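Local coordinates for protein fatty acid CoA ligase (PDB 6SQ8) that is an AMP-binding enzyme of the ANL clan and holds adenosine monophosphate together with 1-ethanoyl-9H-pyrido[3,4-b]indole-3-carboxylic acid in this structure, at residues L318-R324 with D387-L392; E348-R352 with S372-L376. All blocks are in the same frame, centred on the assembly; numbering follows the deposited sequence.

Interaction 1: residues L318-R324 with D387-L392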
ATOM      1  N   LEU A 318     -18.259  10.047   8.284  1.00 29.84           N
ATOM      2  CA  LEU A 318     -17.318   8.942   8.146  1.00 28.52           C
ATOM      3  C   LEU A 318     -16.228   9.233   7.108  1.00 29.06           C
ATOM      4  O   LEU A 318     -15.354   8.382   6.878  1.00 32.01           O
ATOM      5  CB  LEU A 318     -18.104   7.693   7.745  1.00 27.53           C
ATOM      6  CG  LEU A 318     -19.134   7.220   8.758  1.00 26.65           C
ATOM      7  CD1 LEU A 318     -19.759   5.924   8.281  1.00 28.57           C
ATOM      8  CD2 LEU A 318     -18.505   7.046  10.129  1.00 27.89           C
ATOM      9  N   LEU A 319     -16.253  10.400   6.468  1.00 28.12           N
ATOM     10  CA  LEU A 319     -15.245  10.710   5.458  1.00 26.55           C
ATOM     11  C   LEU A 319     -13.876  10.944   6.099  1.00 22.78           C
ATOM     12  O   LEU A 319     -12.911  11.018   5.408  1.00 20.22           O
ATOM     13  CB  LEU A 319     -15.702  11.930   4.657  1.00 28.87           C
ATOM     14  CG  LEU A 319     -16.904  11.697   3.747  1.00 32.24           C
ATOM     15  CD1 LEU A 319     -17.338  13.003   3.117  1.00 34.08           C
ATOM     16  CD2 LEU A 319     -16.589  10.670   2.681  1.00 34.86           C
ATOM     17  N   THR A 320     -13.810  11.040   7.425  1.00 22.18           N
ATOM     18  CA  THR A 320     -12.541  11.146   8.125  1.00 22.81           C
ATOM     19  C   THR A 320     -12.123   9.793   8.711  1.00 23.59           C
ATOM     20  O   THR A 320     -11.160   9.734   9.481  1.00 23.62           O
ATOM     21  CB  THR A 320     -12.618  12.185   9.246  1.00 23.77           C
ATOM     22  OG1 THR A 320     -13.714  11.886  10.124  1.00 22.04           O
ATOM     23  CG2 THR A 320     -12.749  13.583   8.682  1.00 24.31           C
ATOM     24  N   ALA A 321     -12.836   8.719   8.337  1.00 23.36           N
ATOM     25  CA  ALA A 321     -12.635   7.399   8.908  1.00 23.78           C
ATOM     26  C   ALA A 321     -11.968   6.458   7.903  1.00 24.45           C
ATOM     27  O   ALA A 321     -12.002   6.672   6.693  1.00 22.99           O
ATOM     28  CB  ALA A 321     -13.951   6.828   9.345  1.00 26.32           C
ATOM     29  N   VAL A 322     -11.364   5.397   8.455  1.00 26.44           N
ATOM     30  CA  VAL A 322     -10.764   4.303   7.692  1.00 24.34           C
ATOM     31  C   VAL A 322     -11.766   3.160   7.610  1.00 24.35           C
ATOM     32  O   VAL A 322     -11.673   2.317   6.716  1.00 26.88           O
ATOM     33  CB  VAL A 322      -9.436   3.838   8.312  1.00 24.73           C
ATOM     34  CG1 VAL A 322      -8.347   4.871   8.119  1.00 25.34           C
ATOM     35  CG2 VAL A 322      -9.567   3.492   9.786  1.00 25.88           C
ATOM     36  N   GLY A 323     -12.704   3.152   8.559  1.00 25.33           N
ATOM     37  CA  GLY A 323     -13.844   2.270   8.537  1.00 27.80           C
ATOM     38  C   GLY A 323     -13.860   1.346   9.732  1.00 28.98           C
ATOM     39  O   GLY A 323     -13.163   1.570  10.717  1.00 28.57           O
ATOM     40  N   ARG A 324     -14.683   0.296   9.624  1.00 31.15           N
ATOM     41  CA  ARG A 324     -14.732  -0.763  10.605  1.00 34.29           C
ATOM     42  C   ARG A 324     -13.537  -1.684  10.383  1.00 32.65           C
ATOM     43  O   ARG A 324     -13.139  -1.911   9.252  1.00 33.78           O
ATOM     44  CB  ARG A 324     -16.055  -1.524  10.503  1.00 38.78           C
ATOM     45  CG  ARG A 324     -17.240  -0.816  11.153  1.00 44.86           C
ATOM     46  CD  ARG A 324     -18.324  -1.783  11.588  1.00 50.86           C
ATOM     47  NE  ARG A 324     -19.490  -1.078  12.102  1.00 60.37           N
ATOM     48  CZ  ARG A 324     -20.462  -0.578  11.337  1.00 71.07           C
ATOM     49  NH1 ARG A 324     -20.374  -0.640  10.017  1.00 78.86           N
ATOM     50  NH2 ARG A 324     -21.511   0.011  11.888  1.00 74.52           N
ATOM     51  N   ASP A 387     -20.339   4.421  16.320  1.00 33.62           N
ATOM     52  CA  ASP A 387     -20.775   3.285  15.483  1.00 33.61           C
ATOM     53  C   ASP A 387     -19.630   2.300  15.206  1.00 30.85           C
ATOM     54  O   ASP A 387     -19.799   1.382  14.423  1.00 31.82           O
ATOM     55  CB  ASP A 387     -21.368   3.769  14.158  1.00 38.54           C
ATOM     56  CG  ASP A 387     -22.722   4.464  14.283  1.00 44.97           C
ATOM     57  OD1 ASP A 387     -23.331   4.402  15.394  1.00 44.18           O
ATOM     58  OD2 ASP A 387     -23.153   5.092  13.269  1.00 50.37           O
ATOM     59  N   GLY A 388     -18.465   2.501  15.827  1.00 29.67           N
ATOM     60  CA  GLY A 388     -17.332   1.557  15.759  1.00 25.80           C
ATOM     61  C   GLY A 388     -16.456   1.700  14.527  1.00 25.48           C
ATOM     62  O   GLY A 388     -15.770   0.755  14.160  1.00 24.91           O
ATOM     63  N   HIS A 389     -16.463   2.874  13.880  1.00 27.01           N
ATOM     64  CA  HIS A 389     -15.544   3.185  12.791  1.00 26.23           C
ATOM     65  C   HIS A 389     -14.284   3.807  13.382  1.00 26.63           C
ATOM     66  O   HIS A 389     -14.369   4.649  14.271  1.00 27.04           O
ATOM     67  CB  HIS A 389     -16.186   4.127  11.778  1.00 26.56           C
ATOM     68  CG  HIS A 389     -17.326   3.525  11.034  1.00 27.77           C
ATOM     69  ND1 HIS A 389     -18.619   3.612  11.495  1.00 28.84           N
ATOM     70  CD2 HIS A 389     -17.384   2.869   9.852  1.00 28.26           C
ATOM     71  CE1 HIS A 389     -19.429   3.019  10.637  1.00 31.01           C
ATOM     72  NE2 HIS A 389     -18.693   2.553   9.625  1.00 30.41           N
ATOM     73  N   LEU A 390     -13.120   3.393  12.876  1.00 25.97           N
ATOM     74  CA  LEU A 390     -11.869   3.915  13.345  1.00 25.44           C
ATOM     75  C   LEU A 390     -11.571   5.206  12.578  1.00 27.54           C
ATOM     76  O   LEU A 390     -11.766   5.275  11.350  1.00 26.42           O
ATOM     77  CB  LEU A 390     -10.777   2.867  13.125  1.00 26.08           C
ATOM     78  CG  LEU A 390      -9.359   3.305  13.498  1.00 25.61           C
ATOM     79  CD1 LEU A 390      -9.258   3.625  14.979  1.00 25.05           C
ATOM     80  CD2 LEU A 390      -8.353   2.240  13.123  1.00 25.97           C
ATOM     81  N   HIS A 391     -11.119   6.227  13.322  1.00 27.93           N
ATOM     82  CA  HIS A 391     -10.690   7.497  12.768  1.00 28.14           C
ATOM     83  C   HIS A 391      -9.219   7.730  13.144  1.00 28.24           C
ATOM     84  O   HIS A 391      -8.870   7.741  14.324  1.00 27.66           O
ATOM     85  CB  HIS A 391     -11.544   8.634  13.326  1.00 28.69           C
ATOM     86  CG  HIS A 391     -12.925   8.727  12.774  1.00 30.10           C
ATOM     87  ND1 HIS A 391     -13.964   7.923  13.218  1.00 31.35           N
ATOM     88  CD2 HIS A 391     -13.470   9.584  11.885  1.00 28.42           C
ATOM     89  CE1 HIS A 391     -15.081   8.271  12.603  1.00 28.84           C
ATOM     90  NE2 HIS A 391     -14.800   9.284  11.773  1.00 27.29           N
ATOM     91  N   LEU A 392      -8.364   7.956  12.144  1.00 24.92           N
ATOM     92  CA  LEU A 392      -6.972   8.230  12.399  1.00 24.83           C
ATOM     93  C   LEU A 392      -6.764   9.743  12.481  1.00 25.50           C
ATOM     94  O   LEU A 392      -7.089  10.441  11.534  1.00 23.04           O
ATOM     95  CB  LEU A 392      -6.117   7.659  11.267  1.00 26.45           C
ATOM     96  CG  LEU A 392      -6.204   6.139  11.083  1.00 27.23           C
ATOM     97  CD1 LEU A 392      -5.273   5.670   9.973  1.00 28.15           C
ATOM     98  CD2 LEU A 392      -5.918   5.378  12.376  1.00 27.19           C
TER
HETATM   99  O   HOH W   1      -8.855   8.280   9.080  1.00 12.76           O

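Interaction 2: residues E348-R352 with S372-L376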
ATOM      1  N   GLU A 348      -2.787   5.372  20.714  1.00 35.79           N
ATOM      2  CA  GLU A 348      -2.088   4.563  19.730  1.00 36.65           C
ATOM      3  C   GLU A 348      -2.954   3.374  19.318  1.00 34.99           C
ATOM      4  O   GLU A 348      -3.530   2.699  20.161  1.00 35.73           O
ATOM      5  CB  GLU A 348      -0.781   4.002  20.275  1.00 41.15           C
ATOM      6  CG  GLU A 348       0.261   5.042  20.590  1.00 48.10           C
ATOM      7  CD  GLU A 348       1.540   4.443  21.147  1.00 47.09           C
ATOM      8  OE1 GLU A 348       2.118   3.578  20.459  1.00 49.86           O
ATOM      9  OE2 GLU A 348       1.929   4.824  22.268  1.00 46.01           O
ATOM     10  N   VAL A 349      -3.004   3.127  18.004  1.00 32.48           N
ATOM     11  CA  VAL A 349      -3.750   2.036  17.415  1.00 29.07           C
ATOM     12  C   VAL A 349      -2.870   0.782  17.464  1.00 28.41           C
ATOM     13  O   VAL A 349      -1.757   0.771  16.932  1.00 25.04           O
ATOM     14  CB  VAL A 349      -4.178   2.394  15.981  1.00 29.70           C
ATOM     15  CG1 VAL A 349      -4.891   1.246  15.289  1.00 28.40           C
ATOM     16  CG2 VAL A 349      -5.030   3.665  15.952  1.00 31.17           C
ATOM     17  N   TRP A 350      -3.359  -0.246  18.162  1.00 29.80           N
ATOM     18  CA  TRP A 350      -2.716  -1.552  18.238  1.00 29.76           C
ATOM     19  C   TRP A 350      -3.642  -2.585  17.610  1.00 30.54           C
ATOM     20  O   TRP A 350      -4.866  -2.497  17.744  1.00 31.91           O
ATOM     21  CB  TRP A 350      -2.390  -1.949  19.679  1.00 29.67           C
ATOM     22  CG  TRP A 350      -1.300  -1.150  20.311  1.00 28.79           C
ATOM     23  CD1 TRP A 350      -1.383   0.146  20.708  1.00 29.88           C
ATOM     24  CD2 TRP A 350       0.023  -1.590  20.655  1.00 28.76           C
ATOM     25  NE1 TRP A 350      -0.201   0.544  21.274  1.00 31.50           N
ATOM     26  CE2 TRP A 350       0.684  -0.496  21.250  1.00 29.35           C
ATOM     27  CE3 TRP A 350       0.719  -2.794  20.526  1.00 30.70           C
ATOM     28  CZ2 TRP A 350       1.998  -0.560  21.702  1.00 28.29           C
ATOM     29  CZ3 TRP A 350       2.018  -2.870  20.988  1.00 30.46           C
ATOM     30  CH2 TRP A 350       2.643  -1.768  21.575  1.00 28.80           C
ATOM     31  N   VAL A 351      -3.026  -3.577  16.964  1.00 29.47           N
ATOM     32  CA  VAL A 351      -3.717  -4.507  16.120  1.00 30.18           C
ATOM     33  C   VAL A 351      -3.238  -5.928  16.447  1.00 29.14           C
ATOM     34  O   VAL A 351      -2.063  -6.146  16.679  1.00 27.67           O
ATOM     35  CB  VAL A 351      -3.486  -4.116  14.647  1.00 32.58           C
ATOM     36  CG1 VAL A 351      -3.656  -5.283  13.689  1.00 35.83           C
ATOM     37  CG2 VAL A 351      -4.371  -2.954  14.238  1.00 34.12           C
ATOM     38  N   ARG A 352      -4.181  -6.875  16.497  1.00 31.77           N
ATOM     39  CA  ARG A 352      -3.927  -8.311  16.576  1.00 34.16           C
ATOM     40  C   ARG A 352      -4.787  -8.972  15.498  1.00 31.09           C
ATOM     41  O   ARG A 352      -5.995  -8.781  15.471  1.00 28.37           O
ATOM     42  CB  ARG A 352      -4.222  -8.826  17.994  1.00 40.11           C
ATOM     43  CG  ARG A 352      -4.142 -10.345  18.173  1.00 45.46           C
ATOM     44  CD  ARG A 352      -4.032 -10.835  19.616  1.00 52.07           C
ATOM     45  NE  ARG A 352      -5.227 -10.621  20.440  1.00 61.34           N
ATOM     46  CZ  ARG A 352      -5.397 -11.030  21.708  1.00 62.93           C
ATOM     47  NH1 ARG A 352      -4.388 -11.548  22.398  1.00 59.77           N
ATOM     48  NH2 ARG A 352      -6.589 -10.921  22.278  1.00 57.14           N
ATOM     49  N   SER A 372       4.061  -6.950  21.051  1.00 43.80           N
ATOM     50  CA  SER A 372       3.937  -7.193  22.475  1.00 44.26           C
ATOM     51  C   SER A 372       2.623  -7.936  22.753  1.00 45.37           C
ATOM     52  O   SER A 372       1.533  -7.381  22.600  1.00 53.57           O
ATOM     53  CB  SER A 372       4.026  -5.903  23.249  1.00 42.37           C
ATOM     54  OG  SER A 372       3.552  -6.095  24.567  1.00 42.55           O
ATOM     55  N   GLY A 373       2.746  -9.206  23.130  1.00 42.94           N
ATOM     56  CA  GLY A 373       1.626 -10.040  23.495  1.00 40.88           C
ATOM     57  C   GLY A 373       0.809 -10.431  22.285  1.00 42.30           C
ATOM     58  O   GLY A 373      -0.375 -10.726  22.416  1.00 45.52           O
ATOM     59  N   GLY A 374       1.438 -10.425  21.105  1.00 42.30           N
ATOM     60  CA  GLY A 374       0.754 -10.722  19.843  1.00 43.51           C
ATOM     61  C   GLY A 374       0.099  -9.492  19.217  1.00 43.93           C
ATOM     62  O   GLY A 374      -0.511  -9.587  18.148  1.00 44.04           O
ATOM     63  N   TRP A 375       0.210  -8.342  19.904  1.00 45.02           N
ATOM     64  CA  TRP A 375      -0.321  -7.052  19.450  1.00 44.10           C
ATOM     65  C   TRP A 375       0.776  -6.286  18.728  1.00 38.19           C
ATOM     66  O   TRP A 375       1.912  -6.259  19.184  1.00 42.73           O
ATOM     67  CB  TRP A 375      -0.880  -6.231  20.622  1.00 49.41           C
ATOM     68  CG  TRP A 375      -2.141  -6.807  21.188  1.00 52.92           C
ATOM     69  CD1 TRP A 375      -2.245  -7.775  22.142  1.00 53.15           C
ATOM     70  CD2 TRP A 375      -3.488  -6.477  20.805  1.00 54.06           C
ATOM     71  NE1 TRP A 375      -3.561  -8.073  22.374  1.00 51.71           N
ATOM     72  CE2 TRP A 375      -4.347  -7.281  21.582  1.00 53.42           C
ATOM     73  CE3 TRP A 375      -4.054  -5.574  19.901  1.00 51.54           C
ATOM     74  CZ2 TRP A 375      -5.736  -7.202  21.480  1.00 54.11           C
ATOM     75  CZ3 TRP A 375      -5.423  -5.501  19.800  1.00 50.45           C
ATOM     76  CH2 TRP A 375      -6.253  -6.305  20.577  1.00 51.51           C
ATOM     77  N   LEU A 376       0.400  -5.662  17.611  1.00 36.29           N
ATOM     78  CA  LEU A 376       1.285  -4.827  16.802  1.00 34.83           C
ATOM     79  C   LEU A 376       0.932  -3.349  16.996  1.00 34.22           C
ATOM     80  O   LEU A 376      -0.220  -2.965  16.951  1.00 34.88           O
ATOM     81  CB  LEU A 376       1.145  -5.252  15.339  1.00 34.67           C
ATOM     82  CG  LEU A 376       1.730  -4.284  14.316  1.00 35.04           C
ATOM     83  CD1 LEU A 376       3.214  -4.161  14.508  1.00 36.97           C
ATOM     84  CD2 LEU A 376       1.437  -4.747  12.904  1.00 33.68           C
TER

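Interaction 1: residues L318-R324 with D387-L392
G323 O accepts the shortest polar bond here, 2.8 Å from L390 N and nearly straight at the hydrogen (174°). H389 CA adds a CA-H...O contact to the same oxygen. The return bond comes from V322 N, 2.9 Å from L390 O, so V322 and G323 together stand opposite L390, as in a beta bulge. G323 has phi 119° and psi -164°, angles at which a CB would press on the preceding carbonyl. The H389 ring lies between two aliphatic groups: L318 CD1 sits 3.9 Å from its centroid, and R324 CG covers the opposite face at 4.1 Å. R324 is extended from CG to NE, which carries its guanidinium to two weak bonds with D387 O. A321 CB rests over the centre of the H391 ring, 3.7 Å from the centroid. V322 CG2 lies 3.6 Å from L390 CB, while CG1 meets L392 CD1 at 3.7 Å. One water links T320 O to L392 N. V322 and L392 both touch the bound AMP, and with L390 they pack on Y297 of strand 293-299; T320 and L392 meet helix 409-418 on H414 and R410, and T320 also touches P279 of helix 279-289.

Interaction 2: residues E348-R352 with S372-L376
The W375 indole carries R352 on one face: R352 CB stands over the six-membered ring, 3.7 Å from its centroid, a CH-pi contact. Farther along, the guanidinium stands past the NE1-CZ2 margin of the indole, W375 NE1 lying over one of its faces; the two planes are 29° apart, and R352 CZ comes 3.5 Å from W375 NE1. Backbone atoms of W350 and S372 occupy the edge of the W375 ring. The W350 indole has E348 O and the W375 backbone carbon at its edge, and its CE3 meets W375 CB at 3.8 Å. R352 CG is anti to the backbone N (chi1 174°), and the chain bends at chi3 (68°), which brings the guanidinium back to that margin. Its position is also set from outside, since NH2 forms a salt bridge with E330. R334 makes cation-pi contacts with both tryptophans.

The backbone evidence identifies a tight beta hairpin whose second strand pairs with an inner strand. S372 to W375 is a type I' turn, its ends joined by S372 N to W375 O and W375 N to S372 O; G373 and G374 take the positive phi values that this turn requires. The strand leaving the turn pairs with 348-352: L376 N reaches V351 O at 2.7 Å, and V351 N reaches L376 O at 2.9 Å. V351 and L376 are thus an antiparallel hydrogen-bonded pair, with side chains on the same sheet face. W350 CA and W375 CA add CA-H...O contacts to L376 O and V351 O, at 3.1 and 3.4 Å. On that shared face, V351 touches T378 and L376 reaches E301, A302 and V370. Strand 330-334 continues the antiparallel pairing beyond 348-352, with backbone bonds from W350 to E332 and from R352 to E330.

Overall arrangement
From the N terminus, the chain first reaches 318-324, turns a corner at R324, and runs through strand 330-334 to 348-352. Interaction 2 then closes a short loop, with 19 residues between its segments, when 372-376 returns to pair with that strand. Strand 380-384 follows, and 387-392 comes back to 318-324, closing the longer loop of interaction 1 across 62 residues. The shorter loop therefore lies wholly within the longer one, and the two do not cross. Their centres are 18 Å apart, yet they meet: V349 CG2 packs against L392 CD2 at 4.1 Å. Interaction 1 adjoins the AMP pocket, whereas interaction 2 joins strands 347-352 and 375-378 farther out.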